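Local atomic coordinates of filamentation induced by cAMP protein Fic (Desulfovibrio alaskensis, PDB entry 4RGL), a protein that belongs to the Fic/DOC family and joins a mostly helical Fic core to a small C-terminal domain related to helix-turn-helix folds. Residues 62-65 with 66-70; 90-93 with 94-98; 194-197 with 198-201; 214-217 with 218-222. All blocks are in the same frame, centred on the assembly; numbering follows the deposited sequence.

Contact 1 (62-65 with 66-70)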
loop_
_atom_site.group_PDB
_atom_site.type_symbol
_atom_site.label_atom_id
_atom_site.label_comp_id
_atom_site.label_asym_id
_atom_site.label_seq_id
_atom_site.Cartn_x
_atom_site.Cartn_y
_atom_site.Cartn_z
ATOM N N ASN A 62 10.204 -13.293 -2.206
ATOM C CA ASN A 62 10.869 -12.355 -3.122
ATOM C C ASN A 62 11.918 -11.563 -2.337
ATOM O O ASN A 62 11.598 -10.972 -1.302
ATOM C CB ASN A 62 9.849 -11.427 -3.798
ATOM C CG ASN A 62 10.426 -10.570 -4.900
ATOM O OD1 ASN A 62 11.358 -9.789 -4.693
ATOM N ND2 ASN A 62 9.787 -10.592 -6.057
ATOM N N THR A 63 13.183 -11.645 -2.757
ATOM C CA THR A 63 14.308 -11.133 -1.967
ATOM C C THR A 63 14.542 -9.599 -2.172
ATOM O O THR A 63 15.436 -9.033 -1.528
ATOM C CB THR A 63 15.585 -11.907 -2.309
ATOM O OG1 THR A 63 15.938 -11.649 -3.671
ATOM C CG2 THR A 63 15.440 -13.414 -2.074
ATOM N N LEU A 64 13.750 -8.941 -3.046
ATOM C CA LEU A 64 13.922 -7.502 -3.287
ATOM C C LEU A 64 13.537 -6.682 -2.048
ATOM O O LEU A 64 12.569 -7.019 -1.351
ATOM C CB LEU A 64 13.100 -7.045 -4.494
ATOM C CG LEU A 64 13.593 -7.546 -5.856
ATOM C CD1 LEU A 64 12.576 -7.283 -6.922
ATOM C CD2 LEU A 64 14.920 -6.916 -6.224
ATOM N N THR A 65 14.326 -5.628 -1.750
ATOM C CA THR A 65 14.078 -4.750 -0.598
ATOM C C THR A 65 13.044 -3.687 -0.959
ATOM O O THR A 65 12.718 -3.524 -2.139
ATOM C CB THR A 65 15.401 -4.089 -0.128
ATOM O OG1 THR A 65 15.836 -3.143 -1.111
ATOM C CG2 THR A 65 16.501 -5.112 0.151
ATOM N N LEU A 66 12.566 -2.924 0.043
ATOM C CA LEU A 66 11.622 -1.829 -0.204
ATOM C C LEU A 66 12.269 -0.771 -1.099
ATOM O O LEU A 66 11.660 -0.338 -2.077
ATOM C CB LEU A 66 11.152 -1.199 1.127
ATOM C CG LEU A 66 10.022 -0.162 1.017
ATOM C CD1 LEU A 66 8.747 -0.795 0.492
ATOM C CD2 LEU A 66 9.756 0.484 2.337
ATOM N N GLU A 67 13.551 -0.443 -0.829
ATOM C CA GLU A 67 14.327 0.503 -1.635
ATOM C C GLU A 67 14.401 0.034 -3.111
ATOM O O GLU A 67 14.263 0.851 -4.026
ATOM C CB GLU A 67 15.747 0.664 -1.043
ATOM C CG GLU A 67 16.619 1.677 -1.778
ATOM C CD GLU A 67 18.044 1.795 -1.257
ATOM O OE1 GLU A 67 18.286 1.420 -0.085
ATOM O OE2 GLU A 67 18.906 2.314 -2.004
ATOM N N GLN A 68 14.579 -1.291 -3.331
ATOM C CA GLN A 68 14.652 -1.863 -4.682
ATOM C C GLN A 68 13.283 -1.813 -5.373
ATOM O O GLN A 68 13.180 -1.304 -6.488
ATOM C CB GLN A 68 15.172 -3.310 -4.637
ATOM C CG GLN A 68 16.647 -3.418 -4.271
ATOM C CD GLN A 68 17.113 -4.853 -4.247
ATOM O OE1 GLN A 68 16.762 -5.635 -3.354
ATOM N NE2 GLN A 68 17.951 -5.220 -5.210
ATOM N N VAL A 69 12.223 -2.315 -4.692
ATOM C CA VAL A 69 10.862 -2.318 -5.244
ATOM C C VAL A 69 10.440 -0.872 -5.614
ATOM O O VAL A 69 9.871 -0.654 -6.688
ATOM C CB VAL A 69 9.860 -2.972 -4.260
ATOM C CG1 VAL A 69 8.417 -2.778 -4.728
ATOM C CG2 VAL A 69 10.175 -4.453 -4.073
ATOM N N THR A 70 10.809 0.115 -4.765
ATOM C CA THR A 70 10.552 1.530 -5.046
ATOM C C THR A 70 11.228 1.934 -6.361
ATOM O O THR A 70 10.575 2.499 -7.238
ATOM C CB THR A 70 11.046 2.404 -3.879
ATOM O OG1 THR A 70 10.399 1.992 -2.679
ATOM C CG2 THR A 70 10.802 3.885 -4.119
#

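Contact 2 (90-93 with 94-98)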
loop_
_atom_site.group_PDB
_atom_site.type_symbol
_atom_site.label_atom_id
_atom_site.label_comp_id
_atom_site.label_asym_id
_atom_site.label_seq_id
_atom_site.Cartn_x
_atom_site.Cartn_y
_atom_site.Cartn_z
ATOM N N ASN A 90 4.607 -6.596 -12.741
ATOM C CA ASN A 90 3.281 -7.211 -12.904
ATOM C C ASN A 90 2.369 -6.878 -11.720
ATOM O O ASN A 90 1.202 -6.529 -11.924
ATOM C CB ASN A 90 3.401 -8.737 -13.061
ATOM C CG ASN A 90 3.932 -9.184 -14.406
ATOM O OD1 ASN A 90 4.347 -8.377 -15.245
ATOM N ND2 ASN A 90 3.891 -10.482 -14.652
ATOM N N ALA A 91 2.903 -6.973 -10.477
ATOM C CA ALA A 91 2.131 -6.657 -9.271
ATOM C C ALA A 91 1.644 -5.203 -9.297
ATOM O O ALA A 91 0.444 -4.954 -9.132
ATOM C CB ALA A 91 2.967 -6.908 -8.033
ATOM N N PHE A 92 2.561 -4.244 -9.588
ATOM C CA PHE A 92 2.195 -2.828 -9.682
ATOM C C PHE A 92 1.115 -2.619 -10.744
ATOM O O PHE A 92 0.155 -1.888 -10.509
ATOM C CB PHE A 92 3.429 -1.955 -9.992
ATOM C CG PHE A 92 3.088 -0.507 -10.264
ATOM C CD1 PHE A 92 2.737 0.350 -9.225
ATOM C CD2 PHE A 92 3.085 -0.007 -11.565
ATOM C CE1 PHE A 92 2.380 1.675 -9.482
ATOM C CE2 PHE A 92 2.735 1.319 -11.819
ATOM C CZ PHE A 92 2.397 2.155 -10.777
ATOM N N ALA A 93 1.252 -3.286 -11.891
ATOM C CA ALA A 93 0.280 -3.193 -12.969
ATOM C C ALA A 93 -1.091 -3.746 -12.532
ATOM O O ALA A 93 -2.131 -3.180 -12.893
ATOM C CB ALA A 93 0.783 -3.948 -14.185
ATOM N N THR A 94 -1.085 -4.820 -11.712
ATOM C CA THR A 94 -2.306 -5.495 -11.272
ATOM C C THR A 94 -3.084 -4.620 -10.267
ATOM O O THR A 94 -4.293 -4.434 -10.426
ATOM C CB THR A 94 -1.957 -6.865 -10.663
ATOM O OG1 THR A 94 -1.088 -7.559 -11.556
ATOM C CG2 THR A 94 -3.188 -7.708 -10.380
ATOM N N TYR A 95 -2.389 -4.077 -9.237
ATOM C CA TYR A 95 -3.044 -3.253 -8.204
ATOM C C TYR A 95 -3.600 -1.944 -8.792
ATOM O O TYR A 95 -4.616 -1.444 -8.312
ATOM C CB TYR A 95 -2.074 -2.943 -7.053
ATOM C CG TYR A 95 -1.956 -4.063 -6.041
ATOM C CD1 TYR A 95 -1.064 -5.115 -6.236
ATOM C CD2 TYR A 95 -2.697 -4.046 -4.861
ATOM C CE1 TYR A 95 -0.949 -6.151 -5.305
ATOM C CE2 TYR A 95 -2.576 -5.066 -3.913
ATOM C CZ TYR A 95 -1.711 -6.124 -4.146
ATOM O OH TYR A 95 -1.604 -7.144 -3.234
ATOM N N GLU A 96 -2.954 -1.404 -9.847
ATOM C CA GLU A 96 -3.414 -0.156 -10.461
ATOM C C GLU A 96 -4.704 -0.376 -11.277
ATOM O O GLU A 96 -5.373 0.593 -11.629
ATOM C CB GLU A 96 -2.317 0.462 -11.353
ATOM C CG GLU A 96 -1.102 0.964 -10.580
ATOM C CD GLU A 96 -1.397 1.989 -9.499
ATOM O OE1 GLU A 96 -1.998 3.040 -9.819
ATOM O OE2 GLU A 96 -0.951 1.776 -8.347
ATOM N N ALA A 97 -5.078 -1.641 -11.520
ATOM C CA ALA A 97 -6.261 -1.959 -12.328
ATOM C C ALA A 97 -7.461 -2.427 -11.449
ATOM O O ALA A 97 -8.442 -2.954 -11.984
ATOM C CB ALA A 97 -5.915 -3.032 -13.350
HETATM N N MSE A 98 -7.411 -2.158 -10.122
HETATM C CA MSE A 98 -8.470 -2.597 -9.196
HETATM C C MSE A 98 -9.779 -1.874 -9.455
HETATM O O MSE A 98 -10.845 -2.432 -9.188
HETATM C CB MSE A 98 -8.051 -2.383 -7.746
HETATM C CG MSE A 98 -6.890 -3.256 -7.319
HETATM SE SE MSE A 98 -6.562 -3.146 -5.421
HETATM C CE MSE A 98 -7.817 -4.141 -4.892
#

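Contact 3 (194-197 with 198-201)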
loop_
_atom_site.group_PDB
_atom_site.type_symbol
_atom_site.label_atom_id
_atom_site.label_comp_id
_atom_site.label_asym_id
_atom_site.label_seq_id
_atom_site.Cartn_x
_atom_site.Cartn_y
_atom_site.Cartn_z
ATOM N N ARG A 194 -4.309 -11.782 -0.929
ATOM C CA ARG A 194 -4.123 -10.438 -0.370
ATOM C C ARG A 194 -4.689 -9.378 -1.299
ATOM O O ARG A 194 -5.253 -8.383 -0.826
ATOM C CB ARG A 194 -2.644 -10.170 -0.105
ATOM C CG ARG A 194 -2.055 -11.146 0.866
ATOM C CD ARG A 194 -0.583 -10.989 1.024
ATOM N NE ARG A 194 0.015 -12.247 1.449
ATOM C CZ ARG A 194 0.661 -13.065 0.633
ATOM N NH1 ARG A 194 0.944 -12.688 -0.603
ATOM N NH2 ARG A 194 1.120 -14.223 1.077
ATOM N N LEU A 195 -4.580 -9.597 -2.628
ATOM C CA LEU A 195 -5.117 -8.662 -3.604
ATOM C C LEU A 195 -6.625 -8.573 -3.489
ATOM O O LEU A 195 -7.174 -7.469 -3.417
ATOM C CB LEU A 195 -4.719 -9.074 -5.029
ATOM C CG LEU A 195 -5.364 -8.243 -6.170
ATOM C CD1 LEU A 195 -4.843 -6.803 -6.173
ATOM C CD2 LEU A 195 -5.124 -8.888 -7.505
ATOM N N TRP A 196 -7.307 -9.731 -3.448
ATOM C CA TRP A 196 -8.759 -9.752 -3.447
ATOM C C TRP A 196 -9.317 -9.271 -2.103
ATOM O O TRP A 196 -10.361 -8.620 -2.085
ATOM C CB TRP A 196 -9.290 -11.143 -3.793
ATOM C CG TRP A 196 -10.283 -11.126 -4.919
ATOM C CD1 TRP A 196 -11.606 -11.446 -4.848
ATOM C CD2 TRP A 196 -10.081 -10.555 -6.220
ATOM N NE1 TRP A 196 -12.209 -11.233 -6.064
ATOM C CE2 TRP A 196 -11.308 -10.642 -6.911
ATOM C CE3 TRP A 196 -8.968 -10.001 -6.883
ATOM C CZ2 TRP A 196 -11.450 -10.221 -8.235
ATOM C CZ3 TRP A 196 -9.122 -9.548 -8.180
ATOM C CH2 TRP A 196 -10.343 -9.673 -8.849
ATOM N N GLN A 197 -8.568 -9.473 -0.999
ATOM C CA GLN A 197 -8.979 -8.911 0.284
ATOM C C GLN A 197 -8.965 -7.369 0.214
ATOM O O GLN A 197 -9.937 -6.729 0.613
ATOM C CB GLN A 197 -8.089 -9.410 1.422
ATOM C CG GLN A 197 -8.463 -8.789 2.768
ATOM C CD GLN A 197 -7.623 -9.298 3.889
ATOM O OE1 GLN A 197 -7.600 -10.495 4.182
ATOM N NE2 GLN A 197 -7.054 -8.380 4.656
ATOM N N THR A 198 -7.908 -6.791 -0.401
ATOM C CA THR A 198 -7.815 -5.347 -0.626
ATOM C C THR A 198 -8.972 -4.870 -1.531
ATOM O O THR A 198 -9.507 -3.778 -1.323
ATOM C CB THR A 198 -6.444 -4.988 -1.241
ATOM O OG1 THR A 198 -5.404 -5.530 -0.426
ATOM C CG2 THR A 198 -6.250 -3.492 -1.393
ATOM N N LEU A 199 -9.380 -5.709 -2.513
ATOM C CA LEU A 199 -10.456 -5.342 -3.435
ATOM C C LEU A 199 -11.789 -5.309 -2.713
ATOM O O LEU A 199 -12.523 -4.331 -2.842
ATOM C CB LEU A 199 -10.514 -6.312 -4.634
ATOM C CG LEU A 199 -11.508 -5.925 -5.756
ATOM C CD1 LEU A 199 -11.180 -4.544 -6.341
ATOM C CD2 LEU A 199 -11.516 -6.943 -6.830
ATOM N N ILE A 200 -12.079 -6.344 -1.892
ATOM C CA ILE A 200 -13.320 -6.398 -1.108
ATOM C C ILE A 200 -13.402 -5.169 -0.154
ATOM O O ILE A 200 -14.478 -4.583 0.000
ATOM C CB ILE A 200 -13.425 -7.741 -0.325
ATOM C CG1 ILE A 200 -13.443 -8.941 -1.299
ATOM C CG2 ILE A 200 -14.665 -7.755 0.586
ATOM C CD1 ILE A 200 -13.287 -10.294 -0.638
ATOM N N LEU A 201 -12.240 -4.731 0.403
ATOM C CA LEU A 201 -12.205 -3.575 1.306
ATOM C C LEU A 201 -12.347 -2.248 0.537
ATOM O O LEU A 201 -13.036 -1.346 1.014
ATOM C CB LEU A 201 -10.917 -3.558 2.144
ATOM C CG LEU A 201 -10.769 -4.689 3.185
ATOM C CD1 LEU A 201 -9.509 -4.514 3.992
ATOM C CD2 LEU A 201 -11.977 -4.749 4.118
#

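Contact 4 (214-217 with 218-222)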
loop_
_atom_site.group_PDB
_atom_site.type_symbol
_atom_site.label_atom_id
_atom_site.label_comp_id
_atom_site.label_asym_id
_atom_site.label_seq_id
_atom_site.Cartn_x
_atom_site.Cartn_y
_atom_site.Cartn_z
ATOM N N GLU A 214 -0.210 -5.503 4.627
ATOM C CA GLU A 214 0.683 -6.592 4.243
ATOM C C GLU A 214 2.023 -6.517 5.009
ATOM O O GLU A 214 2.636 -7.554 5.264
ATOM C CB GLU A 214 0.932 -6.579 2.731
ATOM C CG GLU A 214 -0.326 -6.822 1.892
ATOM C CD GLU A 214 -1.274 -5.639 1.769
ATOM O OE1 GLU A 214 -0.853 -4.503 2.081
ATOM O OE2 GLU A 214 -2.405 -5.838 1.268
ATOM N N THR A 215 2.444 -5.289 5.429
ATOM C CA THR A 215 3.669 -5.112 6.236
ATOM C C THR A 215 3.498 -5.775 7.617
ATOM O O THR A 215 4.467 -6.283 8.176
ATOM C CB THR A 215 4.015 -3.619 6.382
ATOM O OG1 THR A 215 2.962 -2.957 7.090
ATOM C CG2 THR A 215 4.253 -2.945 5.050
ATOM N N VAL A 216 2.254 -5.776 8.157
ATOM C CA VAL A 216 1.951 -6.419 9.444
ATOM C C VAL A 216 1.946 -7.948 9.265
ATOM O O VAL A 216 2.547 -8.668 10.069
ATOM C CB VAL A 216 0.598 -5.912 10.033
ATOM C CG1 VAL A 216 0.283 -6.599 11.357
ATOM C CG2 VAL A 216 0.607 -4.397 10.200
ATOM N N ILE A 217 1.309 -8.434 8.177
ATOM C CA ILE A 217 1.227 -9.868 7.872
ATOM C C ILE A 217 2.633 -10.438 7.616
ATOM O O ILE A 217 2.909 -11.573 7.990
ATOM C CB ILE A 217 0.291 -10.108 6.657
ATOM C CG1 ILE A 217 -1.093 -9.463 6.895
ATOM C CG2 ILE A 217 0.165 -11.608 6.340
ATOM C CD1 ILE A 217 -1.960 -9.335 5.620
ATOM N N ARG A 218 3.527 -9.630 6.995
ATOM C CA ARG A 218 4.915 -10.039 6.720
ATOM C C ARG A 218 5.718 -10.170 8.028
ATOM O O ARG A 218 6.518 -11.097 8.172
ATOM C CB ARG A 218 5.592 -9.029 5.781
ATOM C CG ARG A 218 7.042 -9.372 5.433
ATOM C CD ARG A 218 7.763 -8.160 4.884
ATOM N NE ARG A 218 7.826 -7.082 5.876
ATOM C CZ ARG A 218 8.010 -5.803 5.570
ATOM N NH1 ARG A 218 8.097 -5.423 4.302
ATOM N NH2 ARG A 218 8.051 -4.886 6.528
ATOM N N ASP A 219 5.508 -9.242 8.972
ATOM C CA ASP A 219 6.228 -9.253 10.234
ATOM C C ASP A 219 5.650 -10.318 11.192
ATOM O O ASP A 219 6.382 -10.861 12.025
ATOM C CB ASP A 219 6.194 -7.861 10.883
ATOM C CG ASP A 219 6.896 -6.780 10.056
ATOM O OD1 ASP A 219 7.650 -7.143 9.108
ATOM O OD2 ASP A 219 6.711 -5.581 10.366
ATOM N N ARG A 220 4.348 -10.640 11.044
ATOM C CA ARG A 220 3.695 -11.685 11.852
ATOM C C ARG A 220 3.501 -12.949 11.022
ATOM O O ARG A 220 2.529 -13.683 11.228
ATOM C CB ARG A 220 2.338 -11.189 12.391
ATOM C CG ARG A 220 2.432 -9.957 13.264
ATOM C CD ARG A 220 1.061 -9.527 13.723
ATOM N NE ARG A 220 1.097 -8.245 14.414
ATOM C CZ ARG A 220 0.013 -7.596 14.816
ATOM N NH1 ARG A 220 -1.197 -8.101 14.589
ATOM N NH2 ARG A 220 0.123 -6.425 15.432
ATOM N N GLN A 221 4.422 -13.201 10.075
ATOM C CA GLN A 221 4.305 -14.284 9.101
ATOM C C GLN A 221 4.177 -15.666 9.793
ATOM O O GLN A 221 3.281 -16.442 9.445
ATOM C CB GLN A 221 5.507 -14.272 8.156
ATOM C CG GLN A 221 5.279 -15.041 6.867
ATOM C CD GLN A 221 6.416 -14.857 5.896
ATOM O OE1 GLN A 221 7.036 -13.789 5.817
ATOM N NE2 GLN A 221 6.656 -15.867 5.072
ATOM N N GLU A 222 5.052 -15.953 10.792
ATOM C CA GLU A 222 5.022 -17.238 11.506
ATOM C C GLU A 222 3.643 -17.466 12.174
ATOM O O GLU A 222 3.083 -18.557 12.060
ATOM C CB GLU A 222 6.147 -17.307 12.558
ATOM C CG GLU A 222 6.289 -18.681 13.207
ATOM C CD GLU A 222 7.312 -18.758 14.328
ATOM O OE1 GLU A 222 7.164 -18.005 15.319
ATOM O OE2 GLU A 222 8.183 -19.658 14.272
#

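Contact 1 (62-65 with 66-70)
Thr-65 and Gln-68 exchange two hydrogen bonds at the start of helix 66-74. Gln-68 N gives its hydrogen to Thr-65 OG1 at 3.2 Å, and Thr-65 N returns one to Gln-68 OE1 at 2.9 Å, fairly straight at 162° but tilted from the amide's carbonyl plane. Both first torsions serve the exchange: Thr-65 holds OG1 between its own N and carbonyl carbon (chi1 69°), facing the first turn, while Gln-68 sends CG back beside its backbone N (chi1 -70°), so that its extended chain doubles toward Thr-65. This is a capping box, Thr-65 being the N-cap. The regular helical bonding opens with Val-69 N to Thr-65 O at 2.9 Å. Across the cap, Leu-64 CB meets Val-69 CG2 at 3.9 Å, the pairing of a hydrophobic staple. Leu-64 crosses Gln-68 at about a right angle, CD2 lying 3.6 Å from Gln-68 CD and so flanking the bonded amide. One step further out, Asn-62 OD1 accepts from Leu-64 N at 3.0 Å in an Asx turn that shapes the approach to the cap. Neighbouring helices supply further partners: Gln-54 NE2 bonds to Leu-64 O, Glu-87 OE1 takes Asn-62 ND2, Glu-84 OE1 pairs with Thr-63 OG1, and Val-88 packs on both Leu-64 and Val-69.

Contact 2 (90-93 with 94-98)
At the C-terminal end of helix 82-95, Phe-92 and Glu-96 meet one turn apart, just as the chain passes into a type I turn from Tyr-95 to Met-98, a selenomethionine. Glu-96 CG lies over one face of the Phe-92 ring, 3.8 Å from its centroid and 18° off the normal, a CH-pi contact displaced toward the rim. The bend at chi2 of Glu-96 (-57°) turns the carboxylate back beside the ring, where its plane lies 22° from that of the ring and OE2 is 3.5 Å from Phe-92 CE1. Beneath this pair, Glu-96 N bonds to Phe-92 O at 3.2 Å. On another side of the helix, the Tyr-95 ring presents its edge to Ala-91 O, which lies in the ring plane 3.3 Å from CD1 and also accepts from Tyr-95 N. Thr-94 N donates to Asn-90 O, and Thr-94 OG1 does so too, from above the carbonyl plane; the modelled OG1 separation is short and its exact value doubtful. Glu-96 OE2 forms a salt bridge with Arg-49; this probably offsets the cost of holding a negative group beside an aromatic face.

Contact 3 (194-197 with 198-201)
Leu-199 and Trp-196, three residues apart on helix 189-202, project from it side by side, pointing the same way. The Fic signature HPFADGNGRMGR runs into this helix and ends at Arg-194; the helix passes through the buried core of the Fic fold. From the backbone outward, Leu-199 CB rests 3.4 Å from Trp-196 O. CG stands anti to the backbone N (chi1 -173°), which carries the branch away from the helix and alongside the indole. CD2 then settles on the face of the six-membered ring, 3.5 Å from its centroid and 10° off the normal, a CH-pi contact in which CZ2 and CH2 are the nearest ring atoms. The indole is held in place by NE1, bonded to Ala-103 O, and by Phe-175, whose ring meets it at about 35°. Leu-199 itself also packs on Met-98 and Trp-101. The neighbouring faces of the helix carry polar groups that find partners in the interior: Gln-197 OE1 accepts from His-176 ND1, and Arg-194 NH2 makes a salt bridge to Glu-60 and NH1 a hydrogen bond to Ser-56 OG. Thr-198 places OG1 anti to its carbonyl carbon, toward the preceding turn. Arg-194 O therefore takes two bonds, one from Thr-198 N at 3.1 Å and one from Thr-198 OG1 at 2.9 Å, which arrive from opposite faces of its carbonyl plane.

Contact 4 (214-217 with 218-222)
Val-216 and Arg-220 run side by side in the close-packed half of this contact, against helix 238-257. Val-216 CG1 sits over the centre of one face of the Arg-220 guanidinium, 3.6 Å from both NE and CZ. The arginine chain is extended from CG to NE, and CB and CG each pass 3.4 Å from Val-216 O before the charged end reaches Asp-250, with which NH2 forms a salt bridge. Phe-243 also packs on Arg-220, and Ala-247 on Val-216. The Arg-218 and Asp-219 side is more open and more loosely joined. Arg-218 bends at chi3 (62°) and brings NE into a salt bridge with Asp-219 OD1 at 3.2 Å; the oxygen lies in the guanidinium plane but is itself met from above the carboxylate plane. Thr-215 CB stands over a face of this guanidinium at a slack 4.2 Å from NH2. The exposed Asp-219 carboxylate folds back near Thr-215 O without bonding to it. Arg-220 N still closes a helical turn on Val-216 O at 2.8 Å, yet Arg-220 departs from helical angles and is also the N-cap of helix 221-234, making this a helix break, with two helical segments joined through a single non-helical residue.

In the fold
Contacts 2, 3 and 4 touch in sequence; contact 1 touches none, its nearest atoms being about 6 Å from contact 4. Contacts 2 and 3, centres 12 Å apart, interlock: Tyr-95 CE2 meets Leu-195 CD1 at 3.6 Å, and the methyl end of Met-98 lies against the Thr-198 and Leu-199 backbone. Contact 3 reaches contact 4, centres 16 Å away, through Thr-198 OG1 and Glu-214 OE2, 3.5 Å apart. Helix 42-59 packs on contacts 1, 2 and 4 and is hydrogen-bonded to contact 3 through Ser-56. Unknown ligand, probably from the crystallisation liquor but perhaps marking a pocket, lies about 3 Å from the Gln-221 side chain and about 5 Å from that of Arg-194, where the Fic signature ends.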